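Local coordinates for protein 3-isopropylmalate dehydratase small subunit (Campylobacter jejuni, PDB 3Q3W) that catalyses, as the small subunit of isopropylmalate isomerase, the interconversion of 2-isopropylmalate and 3-isopropylmalate through 2-isopropylmaleate, at residues R101-P106 against N119-I124. Residues are numbered along the deposited sequence; the frame is centred on the assembly and turned at random.
Sequences RAIIAP and NGLLTI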
ATOM      1  N   ARG A 101      -0.906  -4.326  -3.509  1.00 22.52           N
ATOM      2  CA  ARG A 101       0.055  -5.411  -3.333  1.00 23.95           C
ATOM      3  C   ARG A 101       1.365  -4.936  -2.661  1.00 24.68           C
ATOM      4  O   ARG A 101       2.097  -5.730  -2.045  1.00 24.69           O
ATOM      5  CB  ARG A 101       0.335  -6.008  -4.699  1.00 25.73           C
ATOM      6  CG  ARG A 101      -0.860  -6.701  -5.317  1.00 27.82           C
ATOM      7  CD  ARG A 101      -1.110  -8.059  -4.692  1.00 33.99           C
ATOM      8  NE  ARG A 101      -0.316  -9.114  -5.330  1.00 38.84           N
ATOM      9  CZ  ARG A 101       0.498  -9.977  -4.724  1.00 42.49           C
ATOM     10  NH1 ARG A 101       1.139 -10.857  -5.466  1.00 44.81           N
ATOM     11  NH2 ARG A 101       0.691  -9.987  -3.406  1.00 43.88           N
ATOM     12  N   ALA A 102       1.682  -3.642  -2.793  1.00 25.20           N
ATOM     13  CA  ALA A 102       2.929  -3.071  -2.248  1.00 25.75           C
ATOM     14  C   ALA A 102       2.751  -1.602  -1.909  1.00 26.26           C
ATOM     15  O   ALA A 102       1.977  -0.887  -2.578  1.00 25.57           O
ATOM     16  CB  ALA A 102       4.076  -3.247  -3.223  1.00 27.39           C
ATOM     17  N   ILE A 103       3.452  -1.153  -0.876  1.00 25.71           N
ATOM     18  CA  ILE A 103       3.530   0.254  -0.534  1.00 27.36           C
ATOM     19  C   ILE A 103       5.002   0.675  -0.487  1.00 29.51           C
ATOM     20  O   ILE A 103       5.814  -0.013   0.111  1.00 29.92           O
ATOM     21  CB  ILE A 103       2.886   0.533   0.807  1.00 26.53           C
ATOM     22  CG1 ILE A 103       1.411   0.077   0.791  1.00 27.27           C
ATOM     23  CG2 ILE A 103       3.021   2.003   1.159  1.00 29.18           C
ATOM     24  CD1 ILE A 103       0.882  -0.149   2.178  1.00 27.40           C
ATOM     25  N   ILE A 104       5.329   1.790  -1.135  1.00 29.73           N
ATOM     26  CA  ILE A 104       6.641   2.385  -1.111  1.00 30.54           C
ATOM     27  C   ILE A 104       6.541   3.613  -0.215  1.00 32.78           C
ATOM     28  O   ILE A 104       5.671   4.474  -0.427  1.00 32.40           O
ATOM     29  CB  ILE A 104       7.068   2.765  -2.555  1.00 31.93           C
ATOM     30  CG1 ILE A 104       7.170   1.497  -3.406  1.00 28.80           C
ATOM     31  CG2 ILE A 104       8.410   3.529  -2.572  1.00 32.92           C
ATOM     32  CD1 ILE A 104       7.279   1.733  -4.849  1.00 29.66           C
ATOM     33  N   ALA A 105       7.375   3.701   0.811  1.00 33.11           N
ATOM     34  CA  ALA A 105       7.403   4.867   1.695  1.00 35.55           C
ATOM     35  C   ALA A 105       8.805   4.952   2.279  1.00 38.27           C
ATOM     36  O   ALA A 105       9.558   4.005   2.143  1.00 40.06           O
ATOM     37  CB  ALA A 105       6.388   4.726   2.826  1.00 34.04           C
ATOM     38  N   PRO A 106       9.154   6.066   2.940  1.00 40.14           N
ATOM     39  CA  PRO A 106      10.466   6.152   3.581  1.00 42.78           C
ATOM     40  C   PRO A 106      10.563   5.309   4.872  1.00 43.52           C
ATOM     41  O   PRO A 106      11.642   4.857   5.235  1.00 44.81           O
ATOM     42  CB  PRO A 106      10.602   7.649   3.918  1.00 44.74           C
ATOM     43  CG  PRO A 106       9.415   8.335   3.299  1.00 42.32           C
ATOM     44  CD  PRO A 106       8.371   7.292   3.149  1.00 40.35           C
ATOM     45  N   ASN A 119       0.425 -10.448   5.817  1.00 34.57           N
ATOM     46  CA  ASN A 119      -0.741 -10.587   4.979  1.00 34.31           C
ATOM     47  C   ASN A 119      -0.387 -10.471   3.533  1.00 33.62           C
ATOM     48  O   ASN A 119      -1.268 -10.328   2.684  1.00 34.21           O
ATOM     49  CB  ASN A 119      -1.821  -9.580   5.377  1.00 33.36           C
ATOM     50  CG  ASN A 119      -2.601 -10.017   6.605  1.00 39.67           C
ATOM     51  OD1 ASN A 119      -3.687 -10.602   6.484  1.00 47.59           O
ATOM     52  ND2 ASN A 119      -2.042  -9.788   7.797  1.00 47.57           N
ATOM     53  N   GLY A 120       0.905 -10.544   3.241  1.00 33.29           N
ATOM     54  CA  GLY A 120       1.374 -10.605   1.839  1.00 32.89           C
ATOM     55  C   GLY A 120       1.407  -9.255   1.176  1.00 30.79           C
ATOM     56  O   GLY A 120       1.526  -9.177  -0.033  1.00 33.06           O
ATOM     57  N   LEU A 121       1.323  -8.201   1.979  1.00 29.08           N
ATOM     58  CA  LEU A 121       1.399  -6.817   1.533  1.00 28.66           C
ATOM     59  C   LEU A 121       2.874  -6.351   1.637  1.00 30.16           C
ATOM     60  O   LEU A 121       3.360  -6.120   2.730  1.00 30.48           O
ATOM     61  CB  LEU A 121       0.494  -5.944   2.414  1.00 27.68           C
ATOM     62  CG  LEU A 121       0.412  -4.425   2.185  1.00 29.49           C
ATOM     63  CD1 LEU A 121       0.167  -4.101   0.703  1.00 24.52           C
ATOM     64  CD2 LEU A 121      -0.640  -3.735   3.064  1.00 27.60           C
ATOM     65  N   LEU A 122       3.577  -6.239   0.511  1.00 29.53           N
ATOM     66  CA  LEU A 122       4.991  -5.890   0.536  1.00 30.24           C
ATOM     67  C   LEU A 122       5.289  -4.435   0.856  1.00 30.93           C
ATOM     68  O   LEU A 122       4.893  -3.499   0.128  1.00 31.11           O
ATOM     69  CB  LEU A 122       5.660  -6.246  -0.771  1.00 30.50           C
ATOM     70  CG  LEU A 122       7.159  -5.988  -0.894  1.00 31.24           C
ATOM     71  CD1 LEU A 122       7.982  -6.614   0.271  1.00 31.58           C
ATOM     72  CD2 LEU A 122       7.651  -6.555  -2.239  1.00 33.94           C
ATOM     73  N   THR A 123       6.053  -4.249   1.914  1.00 31.39           N
ATOM     74  CA  THR A 123       6.380  -2.930   2.404  1.00 32.81           C
ATOM     75  C   THR A 123       7.841  -2.585   2.045  1.00 34.72           C
ATOM     76  O   THR A 123       8.791  -3.194   2.558  1.00 32.68           O
ATOM     77  CB  THR A 123       6.197  -2.926   3.899  1.00 33.92           C
ATOM     78  OG1 THR A 123       7.069  -3.902   4.438  1.00 33.39           O
ATOM     79  CG2 THR A 123       4.785  -3.312   4.244  1.00 32.93           C
ATOM     80  N   ILE A 124       7.975  -1.622   1.137  1.00 34.84           N
ATOM     81  CA  ILE A 124       9.244  -1.228   0.547  1.00 37.51           C
ATOM     82  C   ILE A 124       9.669   0.086   1.133  1.00 39.26           C
ATOM     83  O   ILE A 124       9.020   1.127   0.910  1.00 37.81           O
ATOM     84  CB  ILE A 124       9.100  -1.068  -0.961  1.00 37.52           C
ATOM     85  CG1 ILE A 124       8.812  -2.433  -1.575  1.00 36.17           C
ATOM     86  CG2 ILE A 124      10.351  -0.415  -1.569  1.00 40.20           C
ATOM     87  CD1 ILE A 124       8.180  -2.425  -2.950  1.00 34.65           C
TER
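Ile104 and Ile124 share one shape: each holds CG1 beside its backbone N (chi1 -63° and -66°), and the two run alongside each other in the same sense. They sit on adjacent parallel strands, 102-105 and 122-125, joined through helix 110-118 as a beta-alpha-beta unit of the aconitase C-terminal domain, with 122-125 the outermost strand at this end of the sheet. CG1 of Ile104 packs 4.0 Å from CB of Ile124, while CD1 of Ile124 reaches back to CB of Ala102 at 4.2 Å. Leu122 lies on this same face, where its CB meets that of Ala102; Ile148 of strand 145-149 touches both Ala102 and Ile124.

The other face, carrying Ile103 and Thr123, is the one met by helix 110-118. Leu121 swings CG opposite its N (chi1 178°), which brings CD2 to within 4.0 Å of CD1 of Ile103, the two side chains slanting across one another. Its other methyl, CD1, rests against the carbonyl group of Arg101, 3.7 Å from that residue's C.

Four backbone hydrogen bonds join the strands in parallel register: Leu122 N donates to Arg101 O, Ile103 N to Leu122 O (2.9 Å), Ile124 N to Ile103 O and Ala105 N to Ile124 O. The far edge of strand 102-105 bonds to Leu76 and Ser78, so it is held from both sides. Gly120, at positive phi, closes helix 110-118 in a Schellman motif just before the second strand. Beside that turn, the bent side chain of Arg101 bonds through NH1 to Lys6 O, and its NH2 stands 3.6 Å from Gly120 O, which lies at the guanidinium edge.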